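Local coordinates for GTP-binding protein (Pyrococcus horikoshii, PDB 1WXQ) that probably binds GTP and may hydrolyse ATP, though its role in the cell is not known, at residues Gln60-Arg65 against Pro340-Met345; Tyr43-His48 against Asn66-Ile71; Glu137-Ile142 against Phe206-Arg211. All blocks are in the same frame, centred on the assembly; numbering follows the deposited sequence.

Contact 1. Residues Gln60-Arg65 against Pro340-Met345; sequences QNYEYR and PHVFLM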
loop_
_atom_site.group_PDB
_atom_site.type_symbol
_atom_site.label_atom_id
_atom_site.label_comp_id
_atom_site.label_asym_id
_atom_site.label_seq_id
_atom_site.Cartn_x
_atom_site.Cartn_y
_atom_site.Cartn_z
ATOM N N GLN A 60 1.845 20.006 9.702
ATOM C CA GLN A 60 1.654 20.686 8.432
ATOM C C GLN A 60 1.301 19.712 7.312
ATOM O O GLN A 60 0.336 19.937 6.573
ATOM C CB GLN A 60 2.909 21.483 8.067
ATOM C CG GLN A 60 3.403 22.381 9.195
ATOM C CD GLN A 60 4.291 23.515 8.705
ATOM O OE1 GLN A 60 4.810 24.303 9.507
ATOM N NE2 GLN A 60 4.467 23.610 7.386
ATOM N N ASN A 61 2.062 18.627 7.179
ATOM C CA ASN A 61 1.690 17.726 6.096
ATOM C C ASN A 61 0.708 16.657 6.577
ATOM O O ASN A 61 0.110 15.921 5.803
ATOM C CB ASN A 61 2.971 17.122 5.516
ATOM C CG ASN A 61 3.804 16.533 6.625
ATOM O OD1 ASN A 61 3.385 16.454 7.777
ATOM N ND2 ASN A 61 5.031 16.122 6.261
ATOM N N TYR A 62 0.578 16.560 7.914
ATOM C CA TYR A 62 -0.329 15.568 8.478
ATOM C C TYR A 62 -1.330 16.160 9.472
ATOM O O TYR A 62 -1.804 17.279 9.336
ATOM C CB TYR A 62 0.545 14.523 9.170
ATOM C CG TYR A 62 1.207 15.125 10.359
ATOM C CD1 TYR A 62 2.175 16.111 10.189
ATOM C CD2 TYR A 62 0.899 14.674 11.643
ATOM C CE1 TYR A 62 2.826 16.647 11.291
ATOM C CE2 TYR A 62 1.557 15.202 12.744
ATOM C CZ TYR A 62 2.520 16.179 12.570
ATOM O OH TYR A 62 3.169 16.719 13.662
ATOM N N GLU A 63 -1.679 15.340 10.481
ATOM C CA GLU A 63 -2.644 15.794 11.477
ATOM C C GLU A 63 -2.522 14.998 12.781
ATOM O O GLU A 63 -2.428 13.778 12.786
ATOM C CB GLU A 63 -4.049 15.626 10.893
ATOM C CG GLU A 63 -5.142 15.698 11.960
ATOM C CD GLU A 63 -6.473 15.329 11.342
ATOM O OE1 GLU A 63 -6.616 15.463 10.135
ATOM O OE2 GLU A 63 -7.364 14.912 12.080
ATOM N N TYR A 64 -2.573 15.782 13.857
ATOM C CA TYR A 64 -2.518 15.222 15.206
ATOM C C TYR A 64 -3.926 14.839 15.625
ATOM O O TYR A 64 -4.899 15.434 15.157
ATOM C CB TYR A 64 -1.965 16.236 16.210
ATOM C CG TYR A 64 -1.524 15.608 17.517
ATOM C CD1 TYR A 64 -1.641 16.298 18.723
ATOM C CD2 TYR A 64 -0.963 14.330 17.544
ATOM C CE1 TYR A 64 -1.212 15.726 19.924
ATOM C CE2 TYR A 64 -0.531 13.753 18.734
ATOM C CZ TYR A 64 -0.659 14.453 19.920
ATOM O OH TYR A 64 -0.241 13.882 21.100
ATOM N N ARG A 65 -4.036 13.859 16.519
ATOM C CA ARG A 65 -5.345 13.395 16.970
ATOM C C ARG A 65 -5.181 12.363 18.090
ATOM O O ARG A 65 -4.722 11.243 17.862
ATOM C CB ARG A 65 -6.091 12.783 15.776
ATOM C CG ARG A 65 -7.579 13.089 15.672
ATOM C CD ARG A 65 -8.027 12.993 14.208
ATOM N NE ARG A 65 -9.454 12.707 14.059
ATOM C CZ ARG A 65 -10.100 12.703 12.896
ATOM N NH1 ARG A 65 -9.448 12.977 11.774
ATOM N NH2 ARG A 65 -11.399 12.417 12.853
ATOM N N PRO A 340 6.925 19.489 12.536
ATOM C CA PRO A 340 6.141 19.945 11.379
ATOM C C PRO A 340 5.753 18.907 10.324
ATOM O O PRO A 340 4.594 18.860 9.903
ATOM C CB PRO A 340 7.011 21.053 10.782
ATOM C CG PRO A 340 7.738 21.581 11.979
ATOM C CD PRO A 340 8.145 20.305 12.669
ATOM N N HIS A 341 6.707 18.092 9.883
ATOM C CA HIS A 341 6.390 17.100 8.856
ATOM C C HIS A 341 6.720 15.657 9.192
ATOM O O HIS A 341 7.569 15.368 10.036
ATOM C CB HIS A 341 7.077 17.454 7.539
ATOM C CG HIS A 341 6.850 18.861 7.102
ATOM N ND1 HIS A 341 7.558 19.921 7.623
ATOM C CD2 HIS A 341 5.988 19.385 6.199
ATOM C CE1 HIS A 341 7.144 21.041 7.056
ATOM N NE2 HIS A 341 6.192 20.744 6.190
ATOM N N VAL A 342 6.029 14.759 8.499
ATOM C CA VAL A 342 6.217 13.328 8.667
ATOM C C VAL A 342 6.347 12.701 7.296
ATOM O O VAL A 342 5.602 13.042 6.376
ATOM C CB VAL A 342 5.008 12.666 9.366
ATOM C CG1 VAL A 342 3.731 12.966 8.588
ATOM C CG2 VAL A 342 5.219 11.165 9.453
ATOM N N PHE A 343 7.281 11.774 7.159
ATOM C CA PHE A 343 7.454 11.100 5.882
ATOM C C PHE A 343 7.404 9.582 6.004
ATOM O O PHE A 343 7.918 8.988 6.957
ATOM C CB PHE A 343 8.766 11.547 5.227
ATOM C CG PHE A 343 8.740 12.977 4.754
ATOM C CD1 PHE A 343 8.057 13.329 3.596
ATOM C CD2 PHE A 343 9.355 13.983 5.497
ATOM C CE1 PHE A 343 7.983 14.667 3.181
ATOM C CE2 PHE A 343 9.286 15.324 5.092
ATOM C CZ PHE A 343 8.600 15.664 3.935
ATOM N N LEU A 344 6.730 8.965 5.043
ATOM C CA LEU A 344 6.624 7.523 4.983
ATOM C C LEU A 344 7.902 7.079 4.259
ATOM O O LEU A 344 8.066 7.323 3.061
ATOM C CB LEU A 344 5.382 7.130 4.171
ATOM C CG LEU A 344 3.947 7.223 4.724
ATOM C CD1 LEU A 344 2.914 6.542 3.819
ATOM C CD2 LEU A 344 3.942 6.599 6.114
HETATM N N MSE A 345 8.818 6.467 4.998
HETATM C CA MSE A 345 10.069 5.979 4.434
HETATM C C MSE A 345 10.017 4.456 4.303
HETATM O O MSE A 345 9.406 3.776 5.121
HETATM C CB MSE A 345 11.241 6.342 5.346
HETATM C CG MSE A 345 11.323 7.815 5.702
HETATM SE SE MSE A 345 11.254 8.895 4.118
HETATM C CE MSE A 345 13.003 8.442 3.401
#
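The Tyr62 ring presents an edge to the backbone of Pro340: CE1 lies 3.2 Å from Pro340 O, close to the ring plane. Over one face of the Phe343 ring, offset toward its rim, sits ND2 of Asn61, 4.3 Å from Phe343 CZ. The same amide nitrogen meets the edge of the His341 imidazole, the two planes almost perpendicular; it is crowded in the model, so its exact place is doubtful. At the NE2/CE1 end of that imidazole lies the carboxamide of Gln60, with Gln60 NE2 3.6 Å from His341 NE2 and the planes 55° apart; the extended chain of Gln60 also runs alongside Pro340, whose CB lies 4.1 Å from Gln60 OE1. Apolar contact comes from Val342, whose CG1 approaches Tyr62 CB at 3.6 Å. The first torsion of Tyr62 (chi1 68°) places CG between its own backbone N and carbonyl carbon, which brings the ring round to Pro340 and sends its hydroxyl on to Leu339, where OH is hydrogen-bonded to the backbone O. A backbone hydrogen bond joins the two segments: Gln60 N donates to Pro340 O at 3.0 Å with a bent N-H...O angle of 139°. Behind Val342 lie Ile71 of strand 68-77 and Tyr323 of strand 319-325, while Phe343 begins the edge strand of the C-terminal sheet and pairs through its backbone with Val322. Residues 60-65 belong to the G-protein portion and residues 340-345 to the TGS portion, a ubiquitin-like family, and the contact joins the two. Its chemistry is mixed: a backbone hydrogen bond and a buried tyrosine tethered at its hydroxyl probably help hold the loops together, with the imidazole and valine packed beside them.

Contact 2. Residues Tyr43-His48 against Asn66-Ile71; sequences YAITDH and NGLALI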
loop_
_atom_site.group_PDB
_atom_site.type_symbol
_atom_site.label_atom_id
_atom_site.label_comp_id
_atom_site.label_asym_id
_atom_site.label_seq_id
_atom_site.Cartn_x
_atom_site.Cartn_y
_atom_site.Cartn_z
ATOM N N TYR A 43 -6.163 7.904 5.213
ATOM C CA TYR A 43 -5.160 8.287 6.198
ATOM C C TYR A 43 -4.514 7.057 6.840
ATOM O O TYR A 43 -5.085 5.975 6.895
ATOM C CB TYR A 43 -5.845 9.132 7.276
ATOM C CG TYR A 43 -5.897 10.561 6.857
ATOM C CD1 TYR A 43 -4.717 11.280 6.694
ATOM C CD2 TYR A 43 -7.125 11.203 6.696
ATOM C CE1 TYR A 43 -4.761 12.628 6.365
ATOM C CE2 TYR A 43 -7.170 12.551 6.376
ATOM C CZ TYR A 43 -5.996 13.264 6.215
ATOM O OH TYR A 43 -6.036 14.601 5.872
ATOM N N ALA A 44 -3.261 7.241 7.295
ATOM C CA ALA A 44 -2.564 6.139 7.952
ATOM C C ALA A 44 -2.355 6.423 9.441
ATOM O O ALA A 44 -1.524 7.225 9.845
ATOM C CB ALA A 44 -1.217 5.941 7.258
ATOM N N ILE A 45 -3.179 5.752 10.266
ATOM C CA ILE A 45 -3.164 6.036 11.696
ATOM C C ILE A 45 -2.316 5.028 12.478
ATOM O O ILE A 45 -2.567 3.830 12.479
ATOM C CB ILE A 45 -4.611 6.002 12.189
ATOM C CG1 ILE A 45 -5.486 6.878 11.288
ATOM C CG2 ILE A 45 -4.691 6.566 13.618
ATOM C CD1 ILE A 45 -6.975 6.745 11.610
ATOM N N THR A 46 -1.357 5.607 13.180
ATOM C CA THR A 46 -0.491 4.860 14.077
ATOM C C THR A 46 -0.107 5.821 15.205
ATOM O O THR A 46 -0.510 6.979 15.190
ATOM C CB THR A 46 0.756 4.346 13.328
ATOM O OG1 THR A 46 1.531 3.499 14.189
ATOM C CG2 THR A 46 1.604 5.516 12.841
ATOM N N ASP A 47 0.646 5.352 16.187
ATOM C CA ASP A 47 1.015 6.216 17.297
ATOM C C ASP A 47 1.884 7.400 16.895
ATOM O O ASP A 47 2.986 7.219 16.389
ATOM C CB ASP A 47 1.747 5.420 18.387
ATOM C CG ASP A 47 0.815 4.540 19.201
ATOM O OD1 ASP A 47 -0.340 4.958 19.446
ATOM O OD2 ASP A 47 1.251 3.435 19.606
ATOM N N HIS A 48 1.382 8.611 17.121
ATOM C CA HIS A 48 2.154 9.811 16.815
ATOM C C HIS A 48 3.258 9.887 17.866
ATOM O O HIS A 48 3.011 9.674 19.052
ATOM C CB HIS A 48 1.283 11.070 16.898
ATOM C CG HIS A 48 2.037 12.339 16.637
ATOM N ND1 HIS A 48 3.128 12.726 17.389
ATOM C CD2 HIS A 48 1.882 13.287 15.683
ATOM C CE1 HIS A 48 3.612 13.856 16.907
ATOM N NE2 HIS A 48 2.876 14.220 15.872
ATOM N N ASN A 66 -5.539 12.765 19.305
ATOM C CA ASN A 66 -5.463 11.901 20.477
ATOM C C ASN A 66 -4.229 11.009 20.562
ATOM O O ASN A 66 -4.335 9.789 20.717
ATOM C CB ASN A 66 -6.724 11.035 20.558
ATOM C CG ASN A 66 -7.797 11.647 21.437
ATOM O OD1 ASN A 66 -7.605 12.721 22.018
ATOM N ND2 ASN A 66 -8.942 10.969 21.534
ATOM N N GLY A 67 -3.055 11.617 20.469
ATOM C CA GLY A 67 -1.830 10.842 20.558
ATOM C C GLY A 67 -1.603 9.915 19.382
ATOM O O GLY A 67 -0.792 8.991 19.462
ATOM N N LEU A 68 -2.317 10.156 18.289
ATOM C CA LEU A 68 -2.175 9.334 17.097
ATOM C C LEU A 68 -1.850 10.183 15.878
ATOM O O LEU A 68 -2.356 11.300 15.730
ATOM C CB LEU A 68 -3.459 8.537 16.831
ATOM C CG LEU A 68 -3.790 7.347 17.743
ATOM C CD1 LEU A 68 -5.154 6.789 17.368
ATOM C CD2 LEU A 68 -2.715 6.269 17.618
ATOM N N ALA A 69 -1.006 9.641 15.005
ATOM C CA ALA A 69 -0.618 10.335 13.787
ATOM C C ALA A 69 -1.485 9.898 12.604
ATOM O O ALA A 69 -1.576 8.705 12.291
ATOM C CB ALA A 69 0.848 10.061 13.485
ATOM N N LEU A 70 -2.140 10.859 11.963
ATOM C CA LEU A 70 -2.954 10.557 10.795
ATOM C C LEU A 70 -2.243 11.123 9.556
ATOM O O LEU A 70 -2.418 12.283 9.189
ATOM C CB LEU A 70 -4.358 11.151 10.944
ATOM C CG LEU A 70 -5.330 10.379 11.844
ATOM C CD1 LEU A 70 -4.907 10.479 13.305
ATOM C CD2 LEU A 70 -6.728 10.939 11.664
ATOM N N ILE A 71 -1.426 10.279 8.932
ATOM C CA ILE A 71 -0.643 10.633 7.755
ATOM C C ILE A 71 -1.454 10.363 6.493
ATOM O O ILE A 71 -1.892 9.243 6.272
ATOM C CB ILE A 71 0.633 9.776 7.719
ATOM C CG1 ILE A 71 1.158 9.586 9.147
ATOM C CG2 ILE A 71 1.683 10.427 6.836
ATOM C CD1 ILE A 71 2.265 8.555 9.282
#
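Ile45 and Leu70 lie side by side on one face of the sheet, pointing the same way, with Ile45 CG1 3.5 Å from Leu70 CG. The other branch, Ile45 CG2, stands anti to its backbone nitrogen and meets Leu68 CD1 at 3.8 Å, the two side chains crossing at about a right angle. On the reverse face Ala44 is paired with Ile71 and Thr46 with Ala69, and Ala69 CB packs against His48 CB at 3.6 Å. At one end of the ladder the Tyr43 ring sets an edge against the backbone of Ile71, Tyr43 CD1 to Ile71 C 3.4 Å. These side chains are positioned by an antiparallel ladder. Ala44 and Ile71 exchange two backbone hydrogen bonds, as do Thr46 and Ala69, where Ala69 N meets Thr46 O at 2.7 Å. Past the last pair, His48 N bonds to Gly67 O at 3.2 Å. Further out, Gln306 of helix 305-316 packs on Ile45, Pro321 of strand 319-325 touches Thr46 and Ile71, and the His48 ring is hydrogen-bonded through ND1 to Cys50 N and stacks edge-to-face with Tyr64. Cutting Ile45 back to an alanine is likely to leave Leu68 and Leu70 without their branched partner and to open a gap on the side of helix 305-316. Strands 39-47 and 68-77 pair antiparallel in the mixed sheet of the P-loop GTPase-like portion; backbone bonds fix their register, aliphatic contacts join the strands on the face of Ile45 and Leu70, and the face of Thr46, Ala69 and Ile71 packs against strand 319-325.

Contact 3. Residues Glu137-Ile142 against Phe206-Arg211; sequences EIDYWI and FASEIR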
loop_
_atom_site.group_PDB
_atom_site.type_symbol
_atom_site.label_atom_id
_atom_site.label_comp_id
_atom_site.label_asym_id
_atom_site.label_seq_id
_atom_site.Cartn_x
_atom_site.Cartn_y
_atom_site.Cartn_z
ATOM N N GLU A 137 -5.564 -11.433 -14.475
ATOM C CA GLU A 137 -5.719 -10.289 -15.364
ATOM C C GLU A 137 -4.518 -9.344 -15.265
ATOM O O GLU A 137 -4.056 -8.799 -16.276
ATOM C CB GLU A 137 -7.012 -9.531 -15.051
ATOM C CG GLU A 137 -8.294 -10.323 -15.348
ATOM C CD GLU A 137 -8.426 -10.712 -16.819
ATOM O OE1 GLU A 137 -8.361 -9.816 -17.687
ATOM O OE2 GLU A 137 -8.603 -11.916 -17.108
ATOM N N ILE A 138 -4.003 -9.145 -14.057
ATOM C CA ILE A 138 -2.859 -8.249 -13.882
ATOM C C ILE A 138 -1.607 -8.928 -14.409
ATOM O O ILE A 138 -0.752 -8.297 -15.025
ATOM C CB ILE A 138 -2.697 -7.862 -12.394
ATOM C CG1 ILE A 138 -3.904 -7.016 -11.974
ATOM C CG2 ILE A 138 -1.394 -7.133 -12.176
ATOM C CD1 ILE A 138 -4.141 -6.918 -10.477
ATOM N N ASP A 139 -1.525 -10.231 -14.183
ATOM C CA ASP A 139 -0.402 -11.022 -14.651
ATOM C C ASP A 139 -0.283 -11.020 -16.158
ATOM O O ASP A 139 0.793 -10.783 -16.688
ATOM C CB ASP A 139 -0.530 -12.455 -14.154
ATOM C CG ASP A 139 0.064 -12.636 -12.781
ATOM O OD1 ASP A 139 0.252 -11.611 -12.080
ATOM O OD2 ASP A 139 0.345 -13.797 -12.401
ATOM N N TYR A 140 -1.378 -11.277 -16.863
ATOM C CA TYR A 140 -1.303 -11.299 -18.313
ATOM C C TYR A 140 -1.154 -9.912 -18.910
ATOM O O TYR A 140 -0.543 -9.745 -19.967
ATOM C CB TYR A 140 -2.510 -12.033 -18.893
ATOM C CG TYR A 140 -2.329 -13.516 -18.734
ATOM C CD1 TYR A 140 -2.330 -14.099 -17.468
ATOM C CD2 TYR A 140 -2.031 -14.324 -19.833
ATOM C CE1 TYR A 140 -2.035 -15.447 -17.297
ATOM C CE2 TYR A 140 -1.730 -15.675 -19.671
ATOM C CZ TYR A 140 -1.731 -16.230 -18.409
ATOM O OH TYR A 140 -1.418 -17.567 -18.254
ATOM N N TRP A 141 -1.676 -8.905 -18.220
ATOM C CA TRP A 141 -1.565 -7.519 -18.696
ATOM C C TRP A 141 -0.070 -7.095 -18.853
ATOM O O TRP A 141 0.318 -6.570 -19.896
ATOM C CB TRP A 141 -2.349 -6.624 -17.748
ATOM C CG TRP A 141 -1.965 -5.174 -17.817
ATOM C CD1 TRP A 141 -1.946 -4.374 -18.924
ATOM C CD2 TRP A 141 -1.539 -4.349 -16.717
ATOM N NE1 TRP A 141 -1.532 -3.102 -18.584
ATOM C CE2 TRP A 141 -1.278 -3.058 -17.240
ATOM C CE3 TRP A 141 -1.355 -4.577 -15.341
ATOM C CZ2 TRP A 141 -0.842 -1.997 -16.437
ATOM C CZ3 TRP A 141 -0.918 -3.514 -14.538
ATOM C CH2 TRP A 141 -0.668 -2.242 -15.093
ATOM N N ILE A 142 0.708 -7.308 -17.775
ATOM C CA ILE A 142 2.153 -7.130 -17.699
ATOM C C ILE A 142 2.878 -8.020 -18.709
ATOM O O ILE A 142 3.799 -7.611 -19.401
ATOM C CB ILE A 142 2.604 -7.478 -16.280
ATOM C CG1 ILE A 142 1.680 -6.818 -15.254
ATOM C CG2 ILE A 142 4.029 -6.946 -16.039
ATOM C CD1 ILE A 142 2.354 -6.645 -13.891
ATOM N N PHE A 206 8.132 -14.242 -15.247
ATOM C CA PHE A 206 8.746 -12.983 -14.867
ATOM C C PHE A 206 7.648 -11.958 -14.623
ATOM O O PHE A 206 7.747 -11.157 -13.704
ATOM C CB PHE A 206 9.706 -12.490 -15.948
ATOM C CG PHE A 206 10.185 -11.082 -15.728
ATOM C CD1 PHE A 206 9.561 -10.017 -16.368
ATOM C CD2 PHE A 206 11.230 -10.815 -14.854
ATOM C CE1 PHE A 206 9.971 -8.701 -16.140
ATOM C CE2 PHE A 206 11.649 -9.509 -14.617
ATOM C CZ PHE A 206 11.017 -8.445 -15.263
ATOM N N ALA A 207 6.599 -11.997 -15.439
ATOM C CA ALA A 207 5.486 -11.066 -15.275
ATOM C C ALA A 207 4.841 -11.236 -13.899
ATOM O O ALA A 207 4.619 -10.260 -13.188
ATOM C CB ALA A 207 4.429 -11.282 -16.379
ATOM N N SER A 208 4.550 -12.481 -13.533
ATOM C CA SER A 208 3.923 -12.772 -12.254
ATOM C C SER A 208 4.796 -12.272 -11.107
ATOM O O SER A 208 4.291 -11.704 -10.136
ATOM C CB SER A 208 3.673 -14.287 -12.104
ATOM O OG SER A 208 2.656 -14.744 -13.000
ATOM N N GLU A 209 6.103 -12.465 -11.228
ATOM C CA GLU A 209 7.001 -12.032 -10.182
ATOM C C GLU A 209 6.977 -10.518 -10.038
ATOM O O GLU A 209 7.140 -9.993 -8.940
ATOM C CB GLU A 209 8.420 -12.512 -10.468
ATOM C CG GLU A 209 9.395 -12.225 -9.331
ATOM C CD GLU A 209 8.829 -12.540 -7.949
ATOM O OE1 GLU A 209 8.237 -13.630 -7.761
ATOM O OE2 GLU A 209 8.993 -11.688 -7.049
ATOM N N ILE A 210 6.763 -9.815 -11.144
ATOM C CA ILE A 210 6.720 -8.358 -11.125
ATOM C C ILE A 210 5.457 -7.879 -10.437
ATOM O O ILE A 210 5.493 -6.928 -9.653
ATOM C CB ILE A 210 6.778 -7.784 -12.556
ATOM C CG1 ILE A 210 8.196 -7.927 -13.110
ATOM C CG2 ILE A 210 6.379 -6.338 -12.562
ATOM C CD1 ILE A 210 9.226 -7.194 -12.265
ATOM N N ARG A 211 4.343 -8.552 -10.730
ATOM C CA ARG A 211 3.060 -8.208 -10.142
ATOM C C ARG A 211 3.152 -8.328 -8.631
ATOM O O ARG A 211 2.785 -7.414 -7.906
ATOM C CB ARG A 211 1.963 -9.143 -10.673
ATOM C CG ARG A 211 0.582 -8.904 -10.079
ATOM C CD ARG A 211 0.319 -9.782 -8.863
ATOM N NE ARG A 211 0.387 -11.194 -9.226
ATOM C CZ ARG A 211 0.170 -12.212 -8.394
ATOM N NH1 ARG A 211 -0.142 -11.992 -7.126
ATOM N NH2 ARG A 211 0.277 -13.459 -8.834
#
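Asp139 is the polar centre of this helix crossing, and each of its carboxylate oxygens takes a different donor from helix 200-214. OD1 accepts from Arg211 NE at 2.9 Å (N-H...O angle 155°), a salt bridge met on the syn side of the carboxylate and only slightly out of its plane. OD2 accepts from Ser208 OG at 2.6 Å, but here the donor comes from well above the carboxylate plane, 62° out of it. Carboxylate and guanidinium are turned moderately against each other, and the single bond through NE, not a two-pronged pairing, joins them. The arginine is bent along its chain: CG lies anti to the backbone N, then chi2 and chi3 fold the guanidinium back beside Asp139. Its other end is also matched, NH1 forming a salt bridge with Glu135, so that the one cation links two acids of helix 127-147. Ser208 OG has a second, weak hydrogen bond to Leu204 O in its own helix. The aliphatic part of the same arginine packs as well, with Arg211 CG 3.4 Å from Ile138 CG2. Beside the polar group, Ile142 CB rests 4.2 Å from Ala207 CB, and Ile142 CG2 is equally far from Ile210 CG2. The axes of the two short segments come within 8.3 Å, crossing at 120°, consistent with the small side chains of Ala207 and Ser208 at the crossing. Ile210 also touches Ala185 of helix 179-188. The contact lies in the helical stretch of chain between strands 104-110 and 217-222. Two donors grip the buried carboxylate of Asp139, which probably favours its charged form, and Arg211 is shared between Asp139 and Glu135, which probably offsets part of their negative charge; the polar bonds thus orient a junction whose remaining surface is aliphatic.

From the N terminus, the chain first enters contact 2 at residues 43-48 and returns at 66-71, closing a short loop. Within that loop lie residues 60-65, the first half of contact 1, whose partner 340-345 comes 275 residues later; contacts 1 and 2 therefore cross, and they touch, through Glu63 O and Leu70 N in a probable hydrogen bond. Contact 3 falls wholly within the long loop of contact 1 and follows contact 2 in series. It lies on the opposite side of the chain's centre, about 34 Å from both by their centres, and joins helices 127-147 and 200-214. Contact 2 pairs strands in the G-protein portion; contact 1 joins that portion to the TGS portion.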